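Local coordinates for protein MstE (Scytonema sp. PCC 10023, PDB 6SBF) that is a single-domain class II terpene cyclase that probably cyclises an isoprenoid precursor by protonation, in the biosynthesis of merosterol-type compounds, at residues I28-L36 with L69-V77. The protein carries 1 engineered substitution. Numbering follows the deposited sequence.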
ATOM      1  N   ILE A  28      -7.563  10.145 -14.767  1.00 13.12           N
ATOM      2  CA  ILE A  28      -6.150   9.777 -14.507  1.00 13.31           C
ATOM      3  C   ILE A  28      -5.264  11.029 -14.656  1.00 11.91           C
ATOM      4  O   ILE A  28      -4.377  11.249 -13.850  1.00 13.30           O
ATOM      5  CB  ILE A  28      -5.748   8.593 -15.381  1.00 12.29           C
ATOM      6  CG1 ILE A  28      -6.452   7.312 -14.932  1.00 12.91           C
ATOM      7  CG2 ILE A  28      -4.219   8.466 -15.451  1.00 13.45           C
ATOM      8  CD1 ILE A  28      -6.516   6.246 -15.992  1.00 13.83           C
ATOM      9  N   ASN A  29      -5.448  11.754 -15.751  1.00 12.77           N
ATOM     10  CA  ASN A  29      -4.591  12.914 -15.986  1.00 12.61           C
ATOM     11  C   ASN A  29      -4.727  13.992 -14.927  1.00 12.47           C
ATOM     12  O   ASN A  29      -3.733  14.590 -14.506  1.00 13.47           O
ATOM     13  CB  ASN A  29      -4.807  13.501 -17.388  1.00 14.15           C
ATOM     14  CG  ASN A  29      -4.386  12.510 -18.475  1.00 14.48           C
ATOM     15  OD1 ASN A  29      -3.487  11.707 -18.243  1.00 16.16           O
ATOM     16  ND2 ASN A  29      -4.994  12.638 -19.640  1.00 15.23           N
ATOM     17  N   ALA A  30      -5.951  14.203 -14.464  1.00 12.77           N
ATOM     18  CA  ALA A  30      -6.180  15.209 -13.400  1.00 12.82           C
ATOM     19  C   ALA A  30      -5.493  14.751 -12.107  1.00 11.79           C
ATOM     20  O   ALA A  30      -4.913  15.586 -11.389  1.00 13.51           O
ATOM     21  CB  ALA A  30      -7.661  15.448 -13.185  1.00 13.56           C
ATOM     22  N   ALA A  31      -5.510  13.457 -11.827  1.00 12.73           N
ATOM     23  CA  ALA A  31      -4.865  12.925 -10.615  1.00 13.15           C
ATOM     24  C   ALA A  31      -3.356  13.017 -10.721  1.00 12.38           C
ATOM     25  O   ALA A  31      -2.679  13.335  -9.726  1.00 12.75           O
ATOM     26  CB  ALA A  31      -5.338  11.539 -10.379  1.00 14.10           C
ATOM     27  N   VAL A  32      -2.836  12.680 -11.913  1.00 12.96           N
ATOM     28  CA  VAL A  32      -1.379  12.783 -12.088  1.00 13.55           C
ATOM     29  C   VAL A  32      -0.957  14.259 -11.909  1.00 12.81           C
ATOM     30  O   VAL A  32       0.087  14.520 -11.261  1.00 13.89           O
ATOM     31  CB  VAL A  32      -0.987  12.247 -13.467  1.00 14.93           C
ATOM     32  CG1 VAL A  32       0.424  12.642 -13.846  1.00 16.49           C
ATOM     33  CG2 VAL A  32      -1.190  10.737 -13.524  1.00 15.20           C
ATOM     34  N   ALA A  33      -1.715  15.197 -12.487  1.00 13.08           N
ATOM     35  CA  ALA A  33      -1.328  16.622 -12.314  1.00 14.14           C
ATOM     36  C   ALA A  33      -1.363  16.986 -10.809  1.00 13.92           C
ATOM     37  O   ALA A  33      -0.460  17.682 -10.283  1.00 14.05           O
ATOM     38  CB  ALA A  33      -2.254  17.529 -13.100  1.00 15.63           C
ATOM     39  N   PHE A  34      -2.411  16.569 -10.097  1.00 13.67           N
ATOM     40  CA  PHE A  34      -2.490  16.832  -8.634  1.00 13.25           C
ATOM     41  C   PHE A  34      -1.263  16.278  -7.934  1.00 12.36           C
ATOM     42  O   PHE A  34      -0.611  16.965  -7.142  1.00 13.80           O
ATOM     43  CB  PHE A  34      -3.762  16.204  -8.053  1.00 14.00           C
ATOM     44  CG  PHE A  34      -3.813  16.188  -6.542  1.00 13.37           C
ATOM     45  CD1 PHE A  34      -4.238  17.298  -5.837  1.00 14.72           C
ATOM     46  CD2 PHE A  34      -3.356  15.093  -5.843  1.00 13.45           C
ATOM     47  CE1 PHE A  34      -4.213  17.293  -4.451  1.00 16.72           C
ATOM     48  CE2 PHE A  34      -3.338  15.089  -4.453  1.00 14.71           C
ATOM     49  CZ  PHE A  34      -3.726  16.209  -3.778  1.00 16.52           C
ATOM     50  N   LEU A  35      -0.895  15.024  -8.261  1.00 12.45           N
ATOM     51  CA  LEU A  35       0.213  14.395  -7.556  1.00 12.66           C
ATOM     52  C   LEU A  35       1.520  15.111  -7.895  1.00 12.64           C
ATOM     53  O   LEU A  35       2.352  15.276  -6.983  1.00 13.62           O
ATOM     54  CB  LEU A  35       0.273  12.917  -7.884  1.00 12.18           C
ATOM     55  CG  LEU A  35      -0.825  12.065  -7.293  1.00 12.45           C
ATOM     56  CD1 LEU A  35      -0.864  10.693  -7.895  1.00 13.47           C
ATOM     57  CD2 LEU A  35      -0.655  11.906  -5.805  1.00 13.15           C
ATOM     58  N   LEU A  36       1.779  15.460  -9.155  1.00 13.22           N
ATOM     59  CA  LEU A  36       3.071  16.097  -9.476  1.00 13.27           C
ATOM     60  C   LEU A  36       3.154  17.469  -8.806  1.00 13.58           C
ATOM     61  O   LEU A  36       4.237  17.830  -8.295  1.00 15.31           O
ATOM     62  CB  LEU A  36       3.280  16.191 -10.978  1.00 14.64           C
ATOM     63  CG  LEU A  36       3.418  14.845 -11.674  1.00 15.26           C
ATOM     64  CD1 LEU A  36       3.435  15.043 -13.175  1.00 18.53           C
ATOM     65  CD2 LEU A  36       4.662  14.132 -11.210  1.00 18.11           C
ATOM     66  N   LEU A  69       2.721   5.094  -9.498  1.00 11.60           N
ATOM     67  CA  LEU A  69       2.735   5.825 -10.800  1.00 11.38           C
ATOM     68  C   LEU A  69       3.583   5.120 -11.854  1.00 11.30           C
ATOM     69  O   LEU A  69       3.566   5.571 -13.015  1.00 13.37           O
ATOM     70  CB  LEU A  69       3.232   7.253 -10.548  1.00 12.27           C
ATOM     71  CG  LEU A  69       2.283   8.144  -9.752  1.00 13.20           C
ATOM     72  CD1 LEU A  69       2.910   9.498  -9.528  1.00 16.07           C
ATOM     73  CD2 LEU A  69       0.990   8.357 -10.469  1.00 20.36           C
ATOM     74  N   ALA A  70       4.289   4.064 -11.501  1.00 11.94           N
ATOM     75  CA  ALA A  70       5.149   3.348 -12.461  1.00 12.49           C
ATOM     76  C   ALA A  70       4.334   2.682 -13.568  1.00 13.89           C
ATOM     77  O   ALA A  70       4.919   2.328 -14.585  1.00 17.94           O
ATOM     78  CB  ALA A  70       6.003   2.326 -11.736  1.00 14.42           C
ATOM     79  N   THR A  71       3.016   2.515 -13.411  0.50 14.91           N
ATOM     80  CA  THR A  71       2.122   1.940 -14.453  0.50 18.67           C
ATOM     81  C   THR A  71       1.854   2.961 -15.572  0.50 17.45           C
ATOM     82  O   THR A  71       1.378   2.581 -16.656  0.50 19.26           O
ATOM     83  CB  THR A  71       0.797   1.443 -13.870  0.50 23.54           C
ATOM     84  OG1 THR A  71       1.002   0.592 -12.741  0.50 31.73           O
ATOM     85  CG2 THR A  71       0.059   0.634 -14.903  0.50 26.70           C
ATOM     86  N   LEU A  72       2.118   4.237 -15.341  1.00 15.87           N
ATOM     87  CA  LEU A  72       1.829   5.197 -16.414  1.00 15.17           C
ATOM     88  C   LEU A  72       2.912   5.215 -17.500  1.00 15.71           C
ATOM     89  O   LEU A  72       4.098   5.104 -17.215  1.00 20.06           O
ATOM     90  CB  LEU A  72       1.735   6.595 -15.851  1.00 15.09           C
ATOM     91  CG  LEU A  72       0.434   6.814 -15.151  1.00 20.03           C
ATOM     92  CD1 LEU A  72       0.557   7.757 -14.038  1.00 26.18           C
ATOM     93  CD2 LEU A  72      -0.750   7.077 -16.022  1.00 18.34           C
ATOM     94  N   PRO A  73       2.469   5.334 -18.773  0.50 16.18           N
ATOM     95  CA  PRO A  73       3.385   5.396 -19.913  0.50 16.42           C
ATOM     96  C   PRO A  73       3.633   6.826 -20.363  0.50 16.55           C
ATOM     97  O   PRO A  73       3.437   7.100 -21.565  0.50 21.85           O
ATOM     98  CB  PRO A  73       2.545   4.692 -20.984  0.50 17.23           C
ATOM     99  CG  PRO A  73       1.161   5.254 -20.734  0.50 19.88           C
ATOM    100  CD  PRO A  73       1.059   5.289 -19.213  0.50 17.63           C
ATOM    101  N   TYR A  74       3.866   7.723 -19.400  1.00 14.33           N
ATOM    102  CA  TYR A  74       4.217   9.108 -19.705  1.00 14.13           C
ATOM    103  C   TYR A  74       5.656   9.426 -19.332  1.00 13.53           C
ATOM    104  O   TYR A  74       6.129   9.137 -18.245  1.00 13.94           O
ATOM    105  CB  TYR A  74       3.347  10.043 -18.887  1.00 15.82           C
ATOM    106  CG  TYR A  74       1.880   9.982 -19.181  1.00 15.32           C
ATOM    107  CD1 TYR A  74       1.348   9.662 -20.409  1.00 16.85           C
ATOM    108  CD2 TYR A  74       0.965  10.344 -18.201  1.00 15.64           C
ATOM    109  CE1 TYR A  74      -0.003   9.752 -20.659  1.00 15.04           C
ATOM    110  CE2 TYR A  74      -0.389  10.413 -18.440  1.00 15.17           C
ATOM    111  CZ  TYR A  74      -0.882  10.140 -19.678  1.00 14.65           C
ATOM    112  OH  TYR A  74      -2.190  10.228 -20.035  1.00 15.94           O
ATOM    113  N   ALA A  75       6.348  10.050 -20.303  1.00 14.72           N
ATOM    114  CA  ALA A  75       7.749  10.390 -20.077  1.00 14.00           C
ATOM    115  C   ALA A  75       7.913  11.304 -18.861  1.00 13.03           C
ATOM    116  O   ALA A  75       8.894  11.122 -18.112  1.00 14.08           O
ATOM    117  CB  ALA A  75       8.324  11.039 -21.324  1.00 15.12           C
ATOM    118  N   HIS A  76       7.032  12.266 -18.680  1.00 13.59           N
ATOM    119  CA  HIS A  76       7.227  13.194 -17.540  1.00 14.29           C
ATOM    120  C   HIS A  76       6.986  12.503 -16.185  1.00 12.47           C
ATOM    121  O   HIS A  76       7.592  12.887 -15.188  1.00 14.20           O
ATOM    122  CB  HIS A  76       6.412  14.450 -17.728  1.00 16.70           C
ATOM    123  CG  HIS A  76       4.960  14.292 -17.546  1.00 17.47           C
ATOM    124  ND1 HIS A  76       4.176  13.584 -18.455  1.00 24.12           N
ATOM    125  CD2 HIS A  76       4.127  14.811 -16.624  1.00 19.85           C
ATOM    126  CE1 HIS A  76       2.907  13.669 -18.040  1.00 27.84           C
ATOM    127  NE2 HIS A  76       2.872  14.416 -16.964  1.00 25.76           N
ATOM    128  N   VAL A  77       6.153  11.463 -16.200  1.00 12.69           N
ATOM    129  CA  VAL A  77       5.994  10.673 -14.954  1.00 13.21           C
ATOM    130  C   VAL A  77       7.227   9.839 -14.716  1.00 11.97           C
ATOM    131  O   VAL A  77       7.753   9.751 -13.622  1.00 12.60           O
ATOM    132  CB  VAL A  77       4.713   9.834 -15.005  1.00 13.23           C
ATOM    133  CG1 VAL A  77       4.623   8.955 -13.789  1.00 14.93           C
ATOM    134  CG2 VAL A  77       3.503  10.744 -15.098  1.00 15.38           C
TER
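One hydrogen bond joins the two segments: Y74 OH donates to N29 OD1 at 2.7 Å. The C=O...donor angle of 126°, with the hydroxyl in the carbonyl plane, places the donor on a lone pair. The side chains meet at about a right angle, the amide plane turned 39° from the ring, and OD1 lies at the ring edge. With an alanine at N29 there would be no amide oxygen here, and the Y74 hydroxyl would probably lose this acceptor, leaving its ring freer to turn.

The remaining contact is mainly aliphatic and centres on V32, whose two methyls diverge. With chi1 at 166°, CG1 is anti to the backbone N and reaches V77 CG2 tip to tip at 3.8 Å, while CG2 presses on L72 CD1 at 3.5 Å, tighter than usual for two carbons. The other L72 methyl, CD2, rests 3.8 Å from I28 CG2, and one turn beyond V32, L35 CD1 packs on L69 CD2 at 3.9 Å.

At the H76 imidazole, L36 CD1 approaches CD2 obliquely to 3.5 Å, whereas V77 CG2 sits over one ring face.

I28, V32, L35 and L36, spaced i, i+4, i+7 and i+8, form an apolar stripe on helix 18-37 that packs against the turn after helix 59-69 and the first turn of helix 75-90, joining helix 18-37 to the connection between two helices of the α6-α6 barrel.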